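Local coordinates for Phosphoglucomutase/phosphomannomutase family protein (Burkholderia thailandensis, PDB 3UW2) that probably moves a phosphate group within phosphorylated sugars, as expected of a phosphohexose mutase, and binds a metal ion, at residues L245-I259 and L270-P282. Numbering follows the deposited sequence.
Sequences LQDVIAKLKATDAEI and LGVVTKDGQIIYP
Ile-279 touches Leu-245 with one branch and an aromatic ring with the other. Its CG2 lies over one face of the Tyr-281 ring, 3.9 Å above the plane and offset toward the rim. Its CG1 meets Leu-245 CD1 at 3.8 Å. Val-273 on strand 270-273 is the central apolar residue, facing Val-248, Ile-249 and Leu-252 of the helix. Its CG1 lies 3.6 Å from Ile-249 CG1, and these two side chains cross at about a right angle. Its CB and CG2 meet Val-248 CG1, with CG2 at 3.8 Å. Leu-252 CD1 packs against Val-273 CG1 and the carbonyl of Thr-274.

Lys-275 reaches across to carbonyl oxygens of residues 252-257. CG is anti to the backbone N (chi1 179°), and a bend at chi2 (68°) turns the chain toward them. NZ gives a hydrogen bond to Leu-252 O at 2.9 Å, in the carbonyl plane. A second goes to Ala-257 O at 2.8 Å, with a C=O...N angle of 161°. Thr-255 O also lies 2.8 Å from Lys-275 NZ. Water 1 adds a bridge, donating to Ile-249 O and Lys-275 O and accepting from Lys-253 NZ.

The helix thus packs on edge strand 270-273 of the four-stranded mixed sheet of domain II, also touching strands 197-200 and 221-224. Strands 259-263 and 270-273 flank the loop with zinc ligands Asp-264, Asp-266 and Asp-268. The contact itself is structural: an apolar patch around Val-273, flanked by polar links at Lys-275 and the water. The carbonyl oxygens around NZ should favour a charged Lys-275, which ties the type I turn at 274-277 to the helix at Leu-252 and to the following chain at Ala-257.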
ATOM      1  N   LEU A 245     -15.474   0.638  -8.067  1.00 32.93           N
ATOM      2  CA  LEU A 245     -15.719   2.047  -7.788  1.00 31.19           C
ATOM      3  C   LEU A 245     -17.069   2.513  -8.346  1.00 31.91           C
ATOM      4  O   LEU A 245     -17.418   3.697  -8.187  1.00 32.31           O
ATOM      5  CB  LEU A 245     -14.533   2.952  -8.256  1.00 31.30           C
ATOM      6  CG  LEU A 245     -13.116   2.598  -7.707  1.00 32.97           C
ATOM      7  CD1 LEU A 245     -12.009   3.406  -8.367  1.00 36.30           C
ATOM      8  CD2 LEU A 245     -13.059   2.767  -6.193  1.00 34.77           C
ATOM      9  N   GLN A 246     -17.813   1.617  -9.004  1.00 35.13           N
ATOM     10  CA  GLN A 246     -19.032   2.050  -9.697  0.61 35.28           C
ATOM     11  C   GLN A 246     -20.106   2.523  -8.709  1.00 35.45           C
ATOM     12  O   GLN A 246     -20.873   3.422  -9.051  1.00 35.79           O
ATOM     13  CB  GLN A 246     -19.540   1.000 -10.700  0.61 37.94           C
ATOM     14  CG  GLN A 246     -18.524   0.714 -11.814  0.61 38.89           C
ATOM     15  CD  GLN A 246     -18.099   1.987 -12.541  0.61 39.74           C
ATOM     16  OE1 GLN A 246     -18.951   2.733 -13.007  0.61 41.86           O
ATOM     17  NE2 GLN A 246     -16.786   2.255 -12.607  0.61 39.12           N
ATOM     18  N   ASP A 247     -20.120   1.977  -7.482  1.00 32.32           N
ATOM     19  CA  ASP A 247     -21.065   2.415  -6.443  1.00 32.50           C
ATOM     20  C   ASP A 247     -20.748   3.794  -5.935  1.00 33.21           C
ATOM     21  O   ASP A 247     -21.677   4.585  -5.707  1.00 31.53           O
ATOM     22  CB  ASP A 247     -21.102   1.455  -5.253  1.00 33.68           C
ATOM     23  CG  ASP A 247     -21.693   0.113  -5.638  1.00 40.01           C
ATOM     24  OD1 ASP A 247     -22.859   0.089  -6.024  1.00 41.11           O
ATOM     25  OD2 ASP A 247     -20.984  -0.905  -5.626  1.00 40.74           O
ATOM     26  N   VAL A 248     -19.453   4.087  -5.716  1.00 31.73           N
ATOM     27  CA  VAL A 248     -19.046   5.414  -5.257  1.00 30.67           C
ATOM     28  C   VAL A 248     -19.420   6.448  -6.384  1.00 34.09           C
ATOM     29  O   VAL A 248     -19.909   7.555  -6.076  1.00 31.36           O
ATOM     30  CB  VAL A 248     -17.503   5.479  -5.011  1.00 32.24           C
ATOM     31  CG1 VAL A 248     -16.976   6.914  -5.113  1.00 31.09           C
ATOM     32  CG2 VAL A 248     -17.139   4.815  -3.701  1.00 31.41           C
ATOM     33  N   ILE A 249     -19.235   6.084  -7.658  1.00 32.33           N
ATOM     34  CA  ILE A 249     -19.473   7.020  -8.774  1.00 34.54           C
ATOM     35  C   ILE A 249     -20.982   7.318  -8.835  1.00 37.46           C
ATOM     36  O   ILE A 249     -21.407   8.474  -8.981  1.00 38.37           O
ATOM     37  CB  ILE A 249     -18.970   6.450 -10.118  1.00 37.24           C
ATOM     38  CG1 ILE A 249     -17.440   6.564 -10.249  1.00 37.37           C
ATOM     39  CG2 ILE A 249     -19.708   7.061 -11.352  1.00 39.12           C
ATOM     40  CD1 ILE A 249     -16.856   5.644 -11.303  1.00 39.20           C
ATOM     41  N   ALA A 250     -21.802   6.263  -8.701  1.00 36.09           N
ATOM     42  CA  ALA A 250     -23.253   6.409  -8.754  1.00 34.76           C
ATOM     43  C   ALA A 250     -23.740   7.231  -7.568  1.00 36.52           C
ATOM     44  O   ALA A 250     -24.657   8.027  -7.711  1.00 37.83           O
ATOM     45  CB  ALA A 250     -23.949   5.043  -8.813  1.00 34.02           C
ATOM     46  N   LYS A 251     -23.171   7.028  -6.391  1.00 33.41           N
ATOM     47  CA  LYS A 251     -23.557   7.759  -5.218  1.00 34.99           C
ATOM     48  C   LYS A 251     -23.225   9.246  -5.286  1.00 37.47           C
ATOM     49  O   LYS A 251     -24.009  10.074  -4.794  1.00 39.27           O
ATOM     50  CB  LYS A 251     -22.870   7.154  -3.975  1.00 35.01           C
ATOM     51  CG  LYS A 251     -23.593   7.406  -2.696  1.00 37.71           C
ATOM     52  CD  LYS A 251     -25.071   6.950  -2.744  1.00 36.80           C
ATOM     53  CE  LYS A 251     -25.238   5.507  -2.298  1.00 37.53           C
ATOM     54  NZ  LYS A 251     -26.653   5.092  -2.613  1.00 34.41           N
ATOM     55  N   LEU A 252     -22.055   9.579  -5.856  1.00 35.41           N
ATOM     56  CA  LEU A 252     -21.699  10.936  -6.129  1.00 35.42           C
ATOM     57  C   LEU A 252     -22.686  11.601  -7.160  1.00 37.30           C
ATOM     58  O   LEU A 252     -22.911  12.837  -7.081  1.00 38.08           O
ATOM     59  CB  LEU A 252     -20.211  11.048  -6.566  1.00 35.05           C
ATOM     60  CG  LEU A 252     -19.136  10.855  -5.437  1.00 34.56           C
ATOM     61  CD1 LEU A 252     -17.778  10.544  -6.059  1.00 33.22           C
ATOM     62  CD2 LEU A 252     -19.026  12.096  -4.554  1.00 33.32           C
ATOM     63  N   LYS A 253     -23.230  10.838  -8.122  1.00 37.20           N
ATOM     64  CA  LYS A 253     -24.256  11.422  -9.043  1.00 42.80           C
ATOM     65  C   LYS A 253     -25.563  11.662  -8.308  1.00 43.94           C
ATOM     66  O   LYS A 253     -26.273  12.591  -8.612  1.00 43.11           O
ATOM     67  CB  LYS A 253     -24.520  10.563 -10.304  1.00 47.76           C
ATOM     68  CG  LYS A 253     -23.388  10.575 -11.339  1.00 52.83           C
ATOM     69  CD  LYS A 253     -23.614   9.638 -12.531  1.00 57.96           C
ATOM     70  CE  LYS A 253     -22.271   9.218 -13.186  1.00 54.49           C
ATOM     71  NZ  LYS A 253     -21.116  10.188 -13.044  1.00 55.76           N
ATOM     72  N   ALA A 254     -25.882  10.819  -7.323  1.00 41.75           N
ATOM     73  CA  ALA A 254     -27.232  10.812  -6.776  1.00 42.02           C
ATOM     74  C   ALA A 254     -27.402  11.543  -5.445  1.00 40.43           C
ATOM     75  O   ALA A 254     -28.500  11.583  -4.915  1.00 40.56           O
ATOM     76  CB  ALA A 254     -27.755   9.397  -6.696  1.00 39.49           C
ATOM     77  N   THR A 255     -26.325  12.105  -4.907  1.00 38.40           N
ATOM     78  CA  THR A 255     -26.359  12.831  -3.624  1.00 37.42           C
ATOM     79  C   THR A 255     -25.606  14.174  -3.784  1.00 37.76           C
ATOM     80  O   THR A 255     -24.993  14.397  -4.818  1.00 39.73           O
ATOM     81  CB  THR A 255     -25.691  12.009  -2.489  1.00 33.74           C
ATOM     82  OG1 THR A 255     -24.263  11.880  -2.725  1.00 34.80           O
ATOM     83  CG2 THR A 255     -26.342  10.602  -2.362  1.00 33.06           C
ATOM     84  N   ASP A 256     -25.617  15.035  -2.772  1.00 37.15           N
ATOM     85  CA  ASP A 256     -24.805  16.245  -2.823  1.00 42.15           C
ATOM     86  C   ASP A 256     -23.384  16.108  -2.202  1.00 42.21           C
ATOM     87  O   ASP A 256     -22.762  17.128  -1.818  1.00 42.54           O
ATOM     88  CB  ASP A 256     -25.549  17.416  -2.176  1.00 44.72           C
ATOM     89  CG  ASP A 256     -25.874  17.158  -0.718  1.00 46.71           C
ATOM     90  OD1 ASP A 256     -25.540  16.062  -0.188  1.00 41.95           O
ATOM     91  OD2 ASP A 256     -26.492  18.061  -0.100  1.00 49.68           O
ATOM     92  N   ALA A 257     -22.897  14.874  -2.059  1.00 37.15           N
ATOM     93  CA  ALA A 257     -21.553  14.684  -1.581  1.00 37.40           C
ATOM     94  C   ALA A 257     -20.643  15.267  -2.634  1.00 36.40           C
ATOM     95  O   ALA A 257     -21.033  15.351  -3.824  1.00 40.23           O
ATOM     96  CB  ALA A 257     -21.249  13.208  -1.345  1.00 34.52           C
ATOM     97  N   GLU A 258     -19.440  15.645  -2.226  1.00 34.97           N
ATOM     98  CA  GLU A 258     -18.489  16.350  -3.147  1.00 40.18           C
ATOM     99  C   GLU A 258     -17.386  15.441  -3.687  1.00 40.09           C
ATOM    100  O   GLU A 258     -16.960  15.620  -4.802  1.00 39.33           O
ATOM    101  CB  GLU A 258     -17.768  17.479  -2.426  1.00 39.51           C
ATOM    102  CG  GLU A 258     -18.685  18.510  -1.779  1.00 44.05           C
ATOM    103  CD  GLU A 258     -17.922  19.739  -1.268  1.00 47.38           C
ATOM    104  OE1 GLU A 258     -17.121  20.308  -2.023  1.00 46.32           O
ATOM    105  OE2 GLU A 258     -18.107  20.135  -0.099  1.00 49.18           O
ATOM    106  N   ILE A 259     -16.944  14.477  -2.872  1.00 34.89           N
ATOM    107  CA  ILE A 259     -15.762  13.668  -3.146  1.00 36.17           C
ATOM    108  C   ILE A 259     -16.028  12.237  -2.687  1.00 35.53           C
ATOM    109  O   ILE A 259     -16.684  12.061  -1.666  1.00 34.81           O
ATOM    110  CB  ILE A 259     -14.554  14.279  -2.357  1.00 34.50           C
ATOM    111  CG1 ILE A 259     -14.060  15.569  -3.091  1.00 39.24           C
ATOM    112  CG2 ILE A 259     -13.405  13.311  -2.163  1.00 37.65           C
ATOM    113  CD1 ILE A 259     -13.569  15.348  -4.520  1.00 39.45           C
ATOM    114  N   LEU A 270      -5.961   4.030  -0.464  1.00 31.66           N
ATOM    115  CA  LEU A 270      -7.123   4.905  -0.712  1.00 32.34           C
ATOM    116  C   LEU A 270      -7.306   5.137  -2.228  1.00 32.96           C
ATOM    117  O   LEU A 270      -6.335   5.524  -2.932  1.00 28.85           O
ATOM    118  CB  LEU A 270      -6.908   6.275  -0.021  1.00 32.04           C
ATOM    119  CG  LEU A 270      -7.923   7.401  -0.321  1.00 31.24           C
ATOM    120  CD1 LEU A 270      -9.214   7.158   0.401  1.00 33.65           C
ATOM    121  CD2 LEU A 270      -7.330   8.749   0.095  1.00 33.29           C
ATOM    122  N   GLY A 271      -8.541   4.888  -2.687  1.00 30.41           N
ATOM    123  CA  GLY A 271      -9.025   5.311  -4.031  1.00 32.38           C
ATOM    124  C   GLY A 271      -9.833   6.599  -3.916  1.00 32.36           C
ATOM    125  O   GLY A 271     -10.593   6.759  -2.948  1.00 32.57           O
ATOM    126  N   VAL A 272      -9.707   7.499  -4.909  1.00 31.24           N
ATOM    127  CA  VAL A 272     -10.282   8.857  -4.871  1.00 29.89           C
ATOM    128  C   VAL A 272     -10.994   9.064  -6.179  1.00 34.29           C
ATOM    129  O   VAL A 272     -10.411   8.890  -7.261  1.00 32.11           O
ATOM    130  CB  VAL A 272      -9.171   9.974  -4.734  1.00 29.18           C
ATOM    131  CG1 VAL A 272      -9.779  11.385  -4.838  1.00 29.34           C
ATOM    132  CG2 VAL A 272      -8.376   9.812  -3.439  1.00 27.91           C
ATOM    133  N   VAL A 273     -12.268   9.435  -6.066  1.00 33.59           N
ATOM    134  CA  VAL A 273     -13.158   9.695  -7.209  1.00 31.79           C
ATOM    135  C   VAL A 273     -13.726  11.128  -7.089  1.00 32.57           C
ATOM    136  O   VAL A 273     -14.193  11.543  -6.018  1.00 31.53           O
ATOM    137  CB  VAL A 273     -14.375   8.678  -7.233  1.00 30.50           C
ATOM    138  CG1 VAL A 273     -15.300   8.891  -8.442  1.00 31.39           C
ATOM    139  CG2 VAL A 273     -13.884   7.235  -7.256  1.00 31.50           C
ATOM    140  N   THR A 274     -13.712  11.864  -8.189  1.00 31.48           N
ATOM    141  CA  THR A 274     -14.345  13.163  -8.221  1.00 32.26           C
ATOM    142  C   THR A 274     -15.884  13.095  -8.369  1.00 33.67           C
ATOM    143  O   THR A 274     -16.460  12.042  -8.652  1.00 35.79           O
ATOM    144  CB  THR A 274     -13.790  14.052  -9.366  1.00 32.85           C
ATOM    145  OG1 THR A 274     -14.153  13.466 -10.617  1.00 33.39           O
ATOM    146  CG2 THR A 274     -12.239  14.149  -9.245  1.00 31.38           C
ATOM    147  N   LYS A 275     -16.512  14.253  -8.182  1.00 35.35           N
ATOM    148  CA  LYS A 275     -17.932  14.449  -8.255  1.00 37.58           C
ATOM    149  C   LYS A 275     -18.439  13.974  -9.629  1.00 41.02           C
ATOM    150  O   LYS A 275     -19.474  13.266  -9.727  1.00 39.51           O
ATOM    151  CB  LYS A 275     -18.215  15.971  -8.099  1.00 38.55           C
ATOM    152  CG  LYS A 275     -19.699  16.406  -8.180  1.00 41.63           C
ATOM    153  CD  LYS A 275     -20.512  15.908  -6.961  1.00 39.68           C
ATOM    154  CE  LYS A 275     -22.007  16.303  -7.105  1.00 40.90           C
ATOM    155  NZ  LYS A 275     -22.748  15.515  -6.059  1.00 38.28           N
ATOM    156  N   ASP A 276     -17.720  14.395 -10.674  1.00 40.24           N
ATOM    157  CA  ASP A 276     -18.025  13.976 -12.025  1.00 42.07           C
ATOM    158  C   ASP A 276     -17.473  12.587 -12.420  1.00 41.82           C
ATOM    159  O   ASP A 276     -17.420  12.269 -13.626  1.00 42.83           O
ATOM    160  CB  ASP A 276     -17.632  15.068 -13.040  1.00 42.45           C
ATOM    161  CG  ASP A 276     -16.112  15.406 -13.015  1.00 43.36           C
ATOM    162  OD1 ASP A 276     -15.411  15.221 -12.009  1.00 37.43           O
ATOM    163  OD2 ASP A 276     -15.634  15.903 -14.046  1.00 46.80           O
ATOM    164  N   GLY A 277     -17.105  11.750 -11.434  1.00 36.44           N
ATOM    165  CA  GLY A 277     -16.834  10.353 -11.757  1.00 37.92           C
ATOM    166  C   GLY A 277     -15.424   9.995 -12.249  1.00 38.25           C
ATOM    167  O   GLY A 277     -15.201   8.906 -12.825  1.00 39.56           O
ATOM    168  N   GLN A 278     -14.488  10.906 -12.080  1.00 35.77           N
ATOM    169  CA  GLN A 278     -13.113  10.678 -12.518  1.00 37.64           C
ATOM    170  C   GLN A 278     -12.305  10.020 -11.411  1.00 35.91           C
ATOM    171  O   GLN A 278     -12.251  10.541 -10.281  1.00 34.93           O
ATOM    172  CB  GLN A 278     -12.431  12.003 -12.905  1.00 36.45           C
ATOM    173  CG  GLN A 278     -13.097  12.791 -14.037  1.00 42.81           C
ATOM    174  CD  GLN A 278     -13.423  11.914 -15.198  1.00 43.98           C
ATOM    175  OE1 GLN A 278     -14.592  11.651 -15.466  1.00 53.12           O
ATOM    176  NE2 GLN A 278     -12.415  11.405 -15.867  1.00 47.35           N
ATOM    177  N   ILE A 279     -11.663   8.895 -11.718  1.00 35.70           N
ATOM    178  CA  ILE A 279     -10.734   8.296 -10.766  1.00 34.41           C
ATOM    179  C   ILE A 279      -9.409   9.117 -10.758  1.00 34.88           C
ATOM    180  O   ILE A 279      -8.874   9.364 -11.797  1.00 33.66           O
ATOM    181  CB  ILE A 279     -10.410   6.830 -11.129  1.00 36.33           C
ATOM    182  CG1 ILE A 279     -11.707   6.022 -11.166  1.00 36.94           C
ATOM    183  CG2 ILE A 279      -9.367   6.273 -10.123  1.00 35.89           C
ATOM    184  CD1 ILE A 279     -11.730   4.937 -12.218  1.00 43.07           C
ATOM    185  N   ILE A 280      -8.906   9.541  -9.600  1.00 30.24           N
ATOM    186  CA  ILE A 280      -7.605  10.257  -9.526  1.00 31.62           C
ATOM    187  C   ILE A 280      -6.519   9.261  -9.106  1.00 30.89           C
ATOM    188  O   ILE A 280      -6.466   8.791  -7.932  1.00 30.88           O
ATOM    189  CB  ILE A 280      -7.686  11.503  -8.559  1.00 31.32           C
ATOM    190  CG1 ILE A 280      -8.930  12.346  -8.873  1.00 30.25           C
ATOM    191  CG2 ILE A 280      -6.397  12.367  -8.608  1.00 29.64           C
ATOM    192  CD1 ILE A 280      -8.988  12.993 -10.253  1.00 30.71           C
ATOM    193  N   TYR A 281      -5.710   8.830 -10.080  1.00 32.58           N
ATOM    194  CA  TYR A 281      -4.687   7.800  -9.814  1.00 33.42           C
ATOM    195  C   TYR A 281      -3.664   8.283  -8.810  1.00 33.36           C
ATOM    196  O   TYR A 281      -3.467   9.491  -8.647  1.00 34.56           O
ATOM    197  CB  TYR A 281      -4.007   7.323 -11.101  1.00 38.20           C
ATOM    198  CG  TYR A 281      -4.971   6.519 -11.884  1.00 43.09           C
ATOM    199  CD1 TYR A 281      -5.524   7.010 -13.067  1.00 48.64           C
ATOM    200  CD2 TYR A 281      -5.429   5.302 -11.385  1.00 46.66           C
ATOM    201  CE1 TYR A 281      -6.498   6.287 -13.764  1.00 53.95           C
ATOM    202  CE2 TYR A 281      -6.407   4.569 -12.055  1.00 56.83           C
ATOM    203  CZ  TYR A 281      -6.935   5.064 -13.251  1.00 58.98           C
ATOM    204  OH  TYR A 281      -7.891   4.325 -13.920  1.00 73.54           O
ATOM    205  N   PRO A 282      -3.036   7.353  -8.083  1.00 34.56           N
ATOM    206  CA  PRO A 282      -2.189   7.866  -6.996  1.00 33.80           C
ATOM    207  C   PRO A 282      -0.963   8.639  -7.492  1.00 31.44           C
ATOM    208  O   PRO A 282      -0.461   9.419  -6.731  1.00 30.75           O
ATOM    209  CB  PRO A 282      -1.768   6.599  -6.236  1.00 32.86           C
ATOM    210  CG  PRO A 282      -2.929   5.650  -6.501  1.00 36.17           C
ATOM    211  CD  PRO A 282      -3.433   5.943  -7.879  1.00 36.00           C
TER
HETATM  212  O   HOH W   1     -19.851  10.632 -10.269  1.00 34.20           O